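Local coordinates for Non-structural protein 2 (Human rotavirus C, PDB 2GU0), which probably binds single-stranded RNA, hydrolyses nucleoside triphosphates and unwinds RNA helices as an octamer, helping the virus to form its replication factories and package its genome, at residues Y184-N189 with W223-H228; S154-Y159 with I166-Y171; F202-R207 with R296-K301. One frame throughout, in Å; residues are numbered along the deposited sequence.

Contact 1 (Y184-N189 with W223-H228); sequences YKITIN and WRLVLH
I186 and W223 form an antiparallel hydrogen-bonded pair in which both amides and both carbonyls find partners. I186 N donates to W223 O over 2.7 Å. The return bond, from W223 N to I186 O at 2.8 Å, is almost straight (175° at the hydrogen). At the next hydrogen-bonded pair, two residues along, L225 N reaches Y184 O at 3.0 Å, while the bond from Y184 N to L225 O is weak. The intervening K185 and R224 are a non-hydrogen-bonded pair; their backbones bond outward to T167 and I216 in the flanking strands.

On the face carrying I186, W223 and L225, the I186 side chain runs at about a right angle to the indole, its CG2 lying 3.8 Å from W223 CE3. I188 CG2 meets the ring at its edge, in plane, and I186 CD1 rests against L225 CG at 4.0 Å. On the other face K185 and R224 meet against L169. Both chains start alike (chi1 -172° and -167°) and bend at the third torsion, which brings K185 NZ to 3.9 Å from R224 NH2. Salt bridges from K185 NZ to E153 and E147, and from R224 NH1 to E183, supply counterions. K185 lies near H222, the predicted catalytic residue, and R224 near H218; cations paired and held this way are consistent with their predicted role in binding ATP.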
loop_
_atom_site.group_PDB
_atom_site.type_symbol
_atom_site.label_atom_id
_atom_site.label_comp_id
_atom_site.label_asym_id
_atom_site.label_seq_id
_atom_site.Cartn_x
_atom_site.Cartn_y
_atom_site.Cartn_z
ATOM N N TYR A 184 30.283 11.995 20.638
ATOM C CA TYR A 184 30.814 10.657 20.409
ATOM C C TYR A 184 31.378 10.227 21.753
ATOM O O TYR A 184 31.592 11.063 22.635
ATOM C CB TYR A 184 31.944 10.653 19.380
ATOM C CG TYR A 184 31.539 11.137 18.019
ATOM C CD1 TYR A 184 31.378 12.497 17.775
ATOM C CD2 TYR A 184 31.327 10.247 16.970
ATOM C CE1 TYR A 184 31.022 12.964 16.517
ATOM C CE2 TYR A 184 30.973 10.702 15.710
ATOM C CZ TYR A 184 30.823 12.065 15.494
ATOM O OH TYR A 184 30.483 12.559 14.264
ATOM N N LYS A 185 31.621 8.934 21.921
ATOM C CA LYS A 185 32.174 8.455 23.180
ATOM C C LYS A 185 33.390 7.550 22.981
ATOM O O LYS A 185 33.378 6.639 22.152
ATOM C CB LYS A 185 31.105 7.713 23.985
ATOM C CG LYS A 185 31.561 7.352 25.394
ATOM C CD LYS A 185 30.512 6.582 26.193
ATOM C CE LYS A 185 29.340 7.451 26.592
ATOM N NZ LYS A 185 28.407 6.713 27.480
ATOM N N ILE A 186 34.440 7.821 23.752
ATOM C CA ILE A 186 35.677 7.048 23.715
ATOM C C ILE A 186 35.691 6.140 24.935
ATOM O O ILE A 186 35.543 6.609 26.053
ATOM C CB ILE A 186 36.888 7.966 23.834
ATOM C CG1 ILE A 186 36.821 9.069 22.785
ATOM C CG2 ILE A 186 38.156 7.169 23.690
ATOM C CD1 ILE A 186 37.907 10.101 22.969
ATOM N N THR A 187 35.867 4.845 24.743
ATOM C CA THR A 187 35.905 3.937 25.887
ATOM C C THR A 187 37.058 2.988 25.673
ATOM O O THR A 187 37.319 2.611 24.545
ATOM C CB THR A 187 34.600 3.104 26.012
ATOM O OG1 THR A 187 34.447 2.270 24.860
ATOM C CG2 THR A 187 33.400 4.007 26.114
ATOM N N ILE A 188 37.763 2.613 26.737
ATOM C CA ILE A 188 38.878 1.669 26.599
ATOM C C ILE A 188 38.313 0.256 26.487
ATOM O O ILE A 188 37.269 -0.054 27.070
ATOM C CB ILE A 188 39.846 1.727 27.805
ATOM C CG1 ILE A 188 39.061 1.596 29.115
ATOM C CG2 ILE A 188 40.657 3.006 27.759
ATOM C CD1 ILE A 188 39.888 1.840 30.363
ATOM N N ASN A 189 38.990 -0.607 25.744
ATOM C CA ASN A 189 38.492 -1.962 25.578
ATOM C C ASN A 189 38.839 -2.859 26.757
ATOM O O ASN A 189 38.224 -3.905 26.947
ATOM C CB ASN A 189 39.034 -2.567 24.280
ATOM C CG ASN A 189 38.828 -1.653 23.079
ATOM O OD1 ASN A 189 37.776 -1.046 22.931
ATOM N ND2 ASN A 189 39.836 -1.560 22.217
ATOM N N TRP A 223 35.474 8.726 27.903
ATOM C CA TRP A 223 35.466 10.117 27.473
ATOM C C TRP A 223 34.419 10.519 26.451
ATOM O O TRP A 223 33.958 9.714 25.645
ATOM C CB TRP A 223 36.862 10.461 26.948
ATOM C CG TRP A 223 37.923 10.090 27.922
ATOM C CD1 TRP A 223 38.445 10.878 28.895
ATOM C CD2 TRP A 223 38.499 8.795 28.104
ATOM N NE1 TRP A 223 39.307 10.159 29.679
ATOM C CE2 TRP A 223 39.359 8.874 29.217
ATOM C CE3 TRP A 223 38.365 7.571 27.439
ATOM C CZ2 TRP A 223 40.087 7.776 29.687
ATOM C CZ3 TRP A 223 39.088 6.471 27.905
ATOM C CH2 TRP A 223 39.940 6.583 29.023
ATOM N N ARG A 224 34.051 11.792 26.488
ATOM C CA ARG A 224 33.063 12.310 25.561
ATOM C C ARG A 224 33.662 13.392 24.653
ATOM O O ARG A 224 34.252 14.358 25.126
ATOM C CB ARG A 224 31.859 12.863 26.345
ATOM C CG ARG A 224 30.635 13.149 25.479
ATOM C CD ARG A 224 29.380 13.396 26.307
ATOM N NE ARG A 224 28.934 12.186 26.988
ATOM C CZ ARG A 224 27.735 11.623 26.824
ATOM N NH1 ARG A 224 26.844 12.156 25.989
ATOM N NH2 ARG A 224 27.421 10.527 27.514
ATOM N N LEU A 225 33.536 13.196 23.345
ATOM C CA LEU A 225 34.013 14.166 22.365
ATOM C C LEU A 225 32.881 15.175 22.228
ATOM O O LEU A 225 31.798 14.824 21.759
ATOM C CB LEU A 225 34.274 13.494 21.011
ATOM C CG LEU A 225 35.530 12.624 20.938
ATOM C CD1 LEU A 225 35.551 11.851 19.648
ATOM C CD2 LEU A 225 36.761 13.500 21.045
ATOM N N VAL A 226 33.123 16.414 22.650
ATOM C CA VAL A 226 32.099 17.447 22.585
ATOM C C VAL A 226 32.535 18.609 21.714
ATOM O O VAL A 226 33.726 18.794 21.473
ATOM C CB VAL A 226 31.753 17.964 23.993
ATOM C CG1 VAL A 226 31.247 16.816 24.843
ATOM C CG2 VAL A 226 32.977 18.591 24.651
ATOM N N LEU A 227 31.571 19.384 21.227
ATOM C CA LEU A 227 31.884 20.529 20.380
ATOM C C LEU A 227 32.553 21.622 21.199
ATOM O O LEU A 227 32.165 21.862 22.345
ATOM C CB LEU A 227 30.612 21.097 19.737
ATOM C CG LEU A 227 30.166 20.685 18.326
ATOM C CD1 LEU A 227 31.115 19.665 17.751
ATOM C CD2 LEU A 227 28.747 20.153 18.380
ATOM N N HIS A 228 33.556 22.281 20.615
ATOM C CA HIS A 228 34.253 23.358 21.316
ATOM C C HIS A 228 33.222 24.360 21.834
ATOM O O HIS A 228 33.365 24.917 22.926
ATOM C CB HIS A 228 35.243 24.064 20.385
ATOM C CG HIS A 228 36.436 23.233 20.015
ATOM N ND1 HIS A 228 37.200 22.570 20.950
ATOM C CD2 HIS A 228 37.018 22.991 18.817
ATOM C CE1 HIS A 228 38.201 21.957 20.344
ATOM N NE2 HIS A 228 38.113 22.197 19.049
#

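Contact 2 (S154-Y159 with I166-Y171); sequences SNDIVY and ITKLDY
Opposite I166 the other strand places two residues, V158 and Y159, making a classic beta bulge in the hairpin of strands 157-160 and 164-170. I166 O takes a 2.8 Å bond from V158 N and a weak one from Y159 N, while I166 N donates to Y159 O at 2.8 Å. Beside the bulge, Y159 CB and I166 CB pack 4.0 Å apart, and the isoleucine's CG1 and CD1 lie against CD2 of the tyrosine ring. Toward the start of the hairpin, K168 N bonds to D156 O at 2.8 Å. A chi1 of 165° swings S154 OG across to bond K168 O from above the carbonyl plane.

On the solvent side, the carboxylate of the exposed D156 lies along CB and CD of K168. Both side chains point the same way, yet D156 OD2 remains 5.7 Å from K168 NZ, so no salt bridge forms; the lysine bends twice and its NZ reaches Y184 OH weakly.

Strand 164-170 lies between the outer strand and strand 182-188. Y159 stacks on Y205 and I166 touches I206, both of helix 196-209; L169 packs on N113 of helix 108-119, and I157 meets L48 of a neighbouring subunit.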
loop_
_atom_site.group_PDB
_atom_site.type_symbol
_atom_site.label_atom_id
_atom_site.label_comp_id
_atom_site.label_asym_id
_atom_site.label_seq_id
_atom_site.Cartn_x
_atom_site.Cartn_y
_atom_site.Cartn_z
ATOM N N SER A 154 26.459 2.760 23.180
ATOM C CA SER A 154 26.218 2.684 21.744
ATOM C C SER A 154 27.075 1.761 20.859
ATOM O O SER A 154 28.277 1.608 21.065
ATOM C CB SER A 154 26.244 4.113 21.175
ATOM O OG SER A 154 26.370 4.139 19.767
ATOM N N ASN A 155 26.400 1.191 19.858
ATOM C CA ASN A 155 26.921 0.283 18.824
ATOM C C ASN A 155 27.694 0.989 17.738
ATOM O O ASN A 155 28.723 0.510 17.271
ATOM C CB ASN A 155 25.771 -0.393 18.075
ATOM C CG ASN A 155 25.288 -1.617 18.751
ATOM O OD1 ASN A 155 24.301 -2.203 18.345
ATOM N ND2 ASN A 155 25.991 -2.030 19.795
ATOM N N ASP A 156 27.129 2.101 17.296
ATOM C CA ASP A 156 27.678 2.871 16.208
ATOM C C ASP A 156 29.184 3.094 16.305
ATOM O O ASP A 156 29.647 4.153 16.741
ATOM C CB ASP A 156 26.915 4.189 16.126
ATOM C CG ASP A 156 26.796 4.691 14.728
ATOM O OD1 ASP A 156 27.004 3.890 13.810
ATOM O OD2 ASP A 156 26.489 5.876 14.536
ATOM N N ILE A 157 29.953 2.097 15.873
ATOM C CA ILE A 157 31.408 2.191 15.935
ATOM C C ILE A 157 32.022 2.969 14.787
ATOM O O ILE A 157 32.007 2.528 13.637
ATOM C CB ILE A 157 32.046 0.808 15.987
ATOM C CG1 ILE A 157 31.676 0.141 17.304
ATOM C CG2 ILE A 157 33.556 0.930 15.844
ATOM C CD1 ILE A 157 32.294 -1.216 17.491
ATOM N N VAL A 158 32.596 4.117 15.116
ATOM C CA VAL A 158 33.209 4.990 14.125
ATOM C C VAL A 158 34.731 4.863 14.039
ATOM O O VAL A 158 35.355 5.366 13.102
ATOM C CB VAL A 158 32.795 6.446 14.408
ATOM C CG1 VAL A 158 33.461 7.392 13.431
ATOM C CG2 VAL A 158 31.288 6.557 14.295
ATOM N N TYR A 159 35.324 4.175 15.009
ATOM C CA TYR A 159 36.772 3.951 15.037
ATOM C C TYR A 159 37.135 2.918 16.084
ATOM O O TYR A 159 36.532 2.854 17.156
ATOM C CB TYR A 159 37.529 5.237 15.359
ATOM C CG TYR A 159 39.014 5.018 15.608
ATOM C CD1 TYR A 159 39.920 4.958 14.550
ATOM C CD2 TYR A 159 39.507 4.848 16.904
ATOM C CE1 TYR A 159 41.277 4.742 14.769
ATOM C CE2 TYR A 159 40.859 4.626 17.134
ATOM C CZ TYR A 159 41.740 4.574 16.060
ATOM O OH TYR A 159 43.083 4.348 16.277
ATOM N N ILE A 166 35.647 4.375 19.356
ATOM C CA ILE A 166 34.836 5.587 19.324
ATOM C C ILE A 166 33.442 5.228 18.815
ATOM O O ILE A 166 33.300 4.635 17.757
ATOM C CB ILE A 166 35.445 6.664 18.398
ATOM C CG1 ILE A 166 36.842 7.041 18.868
ATOM C CG2 ILE A 166 34.588 7.914 18.424
ATOM C CD1 ILE A 166 37.460 8.143 18.043
ATOM N N THR A 167 32.414 5.572 19.575
ATOM C CA THR A 167 31.042 5.272 19.179
ATOM C C THR A 167 30.223 6.543 19.071
ATOM O O THR A 167 30.406 7.467 19.853
ATOM C CB THR A 167 30.375 4.355 20.191
ATOM O OG1 THR A 167 30.639 4.847 21.507
ATOM C CG2 THR A 167 30.907 2.929 20.053
ATOM N N LYS A 168 29.314 6.595 18.106
ATOM C CA LYS A 168 28.500 7.789 17.924
ATOM C C LYS A 168 27.257 7.861 18.814
ATOM O O LYS A 168 26.442 6.947 18.835
ATOM C CB LYS A 168 28.093 7.928 16.454
ATOM C CG LYS A 168 26.951 8.892 16.228
ATOM C CD LYS A 168 26.687 9.096 14.755
ATOM C CE LYS A 168 27.636 10.113 14.167
ATOM N NZ LYS A 168 27.460 11.438 14.835
ATOM N N LEU A 169 27.134 8.961 19.548
ATOM C CA LEU A 169 25.999 9.200 20.431
ATOM C C LEU A 169 25.064 10.139 19.687
ATOM O O LEU A 169 25.294 11.356 19.604
ATOM C CB LEU A 169 26.465 9.823 21.752
ATOM C CG LEU A 169 27.281 8.831 22.588
ATOM C CD1 LEU A 169 27.832 9.466 23.849
ATOM C CD2 LEU A 169 26.387 7.667 22.930
ATOM N N ASP A 170 24.019 9.548 19.124
ATOM C CA ASP A 170 23.045 10.282 18.347
ATOM C C ASP A 170 21.711 10.186 19.045
ATOM O O ASP A 170 21.050 9.155 18.999
ATOM C CB ASP A 170 22.934 9.677 16.952
ATOM C CG ASP A 170 22.203 10.577 15.988
ATOM O OD1 ASP A 170 21.879 10.102 14.876
ATOM O OD2 ASP A 170 21.962 11.758 16.336
ATOM N N TYR A 171 21.318 11.273 19.689
ATOM C CA TYR A 171 20.071 11.314 20.417
ATOM C C TYR A 171 18.979 11.888 19.545
ATOM O O TYR A 171 17.797 11.701 19.811
ATOM C CB TYR A 171 20.267 12.159 21.672
ATOM C CG TYR A 171 21.338 11.593 22.574
ATOM C CD1 TYR A 171 22.383 12.379 23.041
ATOM C CD2 TYR A 171 21.310 10.253 22.944
ATOM C CE1 TYR A 171 23.380 11.832 23.861
ATOM C CE2 TYR A 171 22.290 9.697 23.758
ATOM C CZ TYR A 171 23.319 10.485 24.213
ATOM O OH TYR A 171 24.268 9.921 25.031
#

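Contact 3 (F202-R207 with R296-K301); sequences FAAYIR and RTATNK
A204 meets A298 and T299 where helices 196-209 and 293-307 cross, the short segments making an angle of -59° with their axes 8.3 Å apart at the closest point. The two alanine methyl groups touch, A204 CB lying 3.5 Å from A298 CB. T299 CG2 approaches the backbone of the same turn, 3.4 Å from A204 CA, so that small side chains fill the crossing.

T299 divides its two branches between the helices. With OG1 between its backbone N and carbonyl carbon (chi1 69°), the hydroxyl turns back along its own helix and bonds to R296 O at 2.8 Å, an oxygen that also accepts from N300 N. The methyl is thereby directed at helix 196-209.

R207 runs along this methyl before turning to the second helix's arginine. Its CB lies beside T299 CG2, though the modelled separation is too short to be trusted. CG continues past the same methyl at 3.7 Å from T299 CG2, and CD stays with it. The chain is bent at its second and third torsions, and beyond NE and CZ the guanidinium brings NH1 to 3.6 Å from R296 CG. NH1 passes T299 OG1 obliquely without a hydrogen bond. The R207 and R296 guanidinium planes are 39° apart, and R207 NH1 is 4.9 Å from R296 NE.

Nearby, A204 also touches I302, and R207 touches V295. R207 and R296 both pack on R296 of a neighbouring subunit.

With no hydrogen bond linking the two segments, the crossing rests on methyl and methylene packing, while the partly exposed arginines probably concentrate positive charge beside the subunit interface.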
loop_
_atom_site.group_PDB
_atom_site.type_symbol
_atom_site.label_atom_id
_atom_site.label_comp_id
_atom_site.label_asym_id
_atom_site.label_seq_id
_atom_site.Cartn_x
_atom_site.Cartn_y
_atom_site.Cartn_z
ATOM N N PHE A 202 46.461 7.922 19.106
ATOM C CA PHE A 202 45.033 8.172 19.203
ATOM C C PHE A 202 44.765 9.685 19.321
ATOM O O PHE A 202 43.857 10.223 18.674
ATOM C CB PHE A 202 44.492 7.410 20.421
ATOM C CG PHE A 202 43.015 7.540 20.622
ATOM C CD1 PHE A 202 42.123 6.967 19.719
ATOM C CD2 PHE A 202 42.512 8.252 21.705
ATOM C CE1 PHE A 202 40.748 7.104 19.893
ATOM C CE2 PHE A 202 41.151 8.395 21.887
ATOM C CZ PHE A 202 40.262 7.821 20.980
ATOM N N ALA A 203 45.568 10.356 20.147
ATOM C CA ALA A 203 45.455 11.797 20.374
ATOM C C ALA A 203 45.538 12.528 19.045
ATOM O O ALA A 203 44.773 13.457 18.779
ATOM C CB ALA A 203 46.578 12.265 21.294
ATOM N N ALA A 204 46.483 12.096 18.218
ATOM C CA ALA A 204 46.683 12.673 16.902
ATOM C C ALA A 204 45.528 12.242 16.018
ATOM O O ALA A 204 45.038 13.020 15.208
ATOM C CB ALA A 204 47.993 12.190 16.318
ATOM N N TYR A 205 45.083 10.999 16.181
ATOM C CA TYR A 205 43.978 10.504 15.380
ATOM C C TYR A 205 42.737 11.365 15.535
ATOM O O TYR A 205 42.127 11.739 14.540
ATOM C CB TYR A 205 43.604 9.065 15.736
ATOM C CG TYR A 205 42.443 8.565 14.907
ATOM C CD1 TYR A 205 42.648 8.013 13.651
ATOM C CD2 TYR A 205 41.123 8.747 15.335
ATOM C CE1 TYR A 205 41.566 7.659 12.831
ATOM C CE2 TYR A 205 40.034 8.403 14.524
ATOM C CZ TYR A 205 40.266 7.863 13.277
ATOM O OH TYR A 205 39.209 7.549 12.467
ATOM N N ILE A 206 42.348 11.679 16.765
ATOM C CA ILE A 206 41.143 12.483 16.936
ATOM C C ILE A 206 41.336 13.961 16.630
ATOM O O ILE A 206 40.364 14.686 16.416
ATOM C CB ILE A 206 40.522 12.343 18.356
ATOM C CG1 ILE A 206 41.543 12.719 19.426
ATOM C CG2 ILE A 206 39.995 10.926 18.562
ATOM C CD1 ILE A 206 40.978 12.666 20.826
ATOM N N ARG A 207 42.582 14.423 16.602
ATOM C CA ARG A 207 42.799 15.827 16.292
ATOM C C ARG A 207 42.441 16.058 14.842
ATOM O O ARG A 207 41.800 17.050 14.506
ATOM C CB ARG A 207 44.244 16.237 16.522
ATOM C CG ARG A 207 44.540 16.740 17.913
ATOM C CD ARG A 207 45.571 17.862 17.861
ATOM N NE ARG A 207 44.942 19.178 17.934
ATOM C CZ ARG A 207 45.496 20.305 17.499
ATOM N NH1 ARG A 207 46.702 20.292 16.943
ATOM N NH2 ARG A 207 44.839 21.452 17.631
ATOM N N ARG A 296 50.665 18.000 17.705
ATOM C CA ARG A 296 50.460 18.782 16.489
ATOM C C ARG A 296 51.246 18.133 15.356
ATOM O O ARG A 296 50.703 17.863 14.280
ATOM C CB ARG A 296 50.953 20.212 16.668
ATOM C CG ARG A 296 50.125 21.076 17.580
ATOM C CD ARG A 296 50.877 22.361 17.831
ATOM N NE ARG A 296 50.148 23.285 18.690
ATOM C CZ ARG A 296 50.681 24.386 19.213
ATOM N NH1 ARG A 296 51.950 24.689 18.964
ATOM N NH2 ARG A 296 49.944 25.189 19.976
ATOM N N THR A 297 52.530 17.890 15.611
ATOM C CA THR A 297 53.420 17.265 14.633
ATOM C C THR A 297 52.827 15.937 14.188
ATOM O O THR A 297 52.854 15.592 13.006
ATOM C CB THR A 297 54.840 17.004 15.237
ATOM O OG1 THR A 297 55.540 18.247 15.380
ATOM C CG2 THR A 297 55.653 16.062 14.349
ATOM N N ALA A 298 52.289 15.199 15.152
ATOM C CA ALA A 298 51.693 13.910 14.869
ATOM C C ALA A 298 50.442 14.064 14.003
ATOM O O ALA A 298 50.189 13.227 13.135
ATOM C CB ALA A 298 51.360 13.191 16.169
ATOM N N THR A 299 49.668 15.128 14.216
ATOM C CA THR A 299 48.465 15.320 13.416
ATOM C C THR A 299 48.768 15.845 12.006
ATOM O O THR A 299 48.085 15.482 11.049
ATOM C CB THR A 299 47.447 16.249 14.124
ATOM O OG1 THR A 299 47.949 17.583 14.164
ATOM C CG2 THR A 299 47.214 15.784 15.531
ATOM N N ASN A 300 49.785 16.691 11.864
ATOM C CA ASN A 300 50.146 17.194 10.535
ATOM C C ASN A 300 50.648 16.005 9.715
ATOM O O ASN A 300 50.418 15.913 8.512
ATOM C CB ASN A 300 51.262 18.246 10.616
ATOM C CG ASN A 300 50.862 19.473 11.414
ATOM O OD1 ASN A 300 49.772 20.013 11.238
ATOM N ND2 ASN A 300 51.755 19.929 12.290
ATOM N N LYS A 301 51.345 15.097 10.389
ATOM C CA LYS A 301 51.886 13.893 9.771
ATOM C C LYS A 301 50.752 13.022 9.205
ATOM O O LYS A 301 50.918 12.382 8.156
ATOM C CB LYS A 301 52.709 13.117 10.816
ATOM C CG LYS A 301 53.267 11.771 10.374
ATOM C CD LYS A 301 54.327 11.892 9.292
ATOM C CE LYS A 301 54.878 10.505 8.925
ATOM N NZ LYS A 301 55.959 10.553 7.899
#

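In the fold
From the N terminus, contact 2 comes first, closing the short hairpin of strands 157-160 and 164-170 before any other contact opens. The chain then enters strand 182-188, which opens contact 1, and helix 196-209, which opens contact 3; strand 222-227 completes contact 1, and helix 293-307 completes contact 3 much later, so these two loops cross. Contacts 1 and 2 belong to one antiparallel sheet, joined by a probable backbone bond from K185 N to T167 O. Helix 196-209 binds contact 3 to both: F202 packs on I186 and Y159, placing this helix between the sheet and the C-terminal helix.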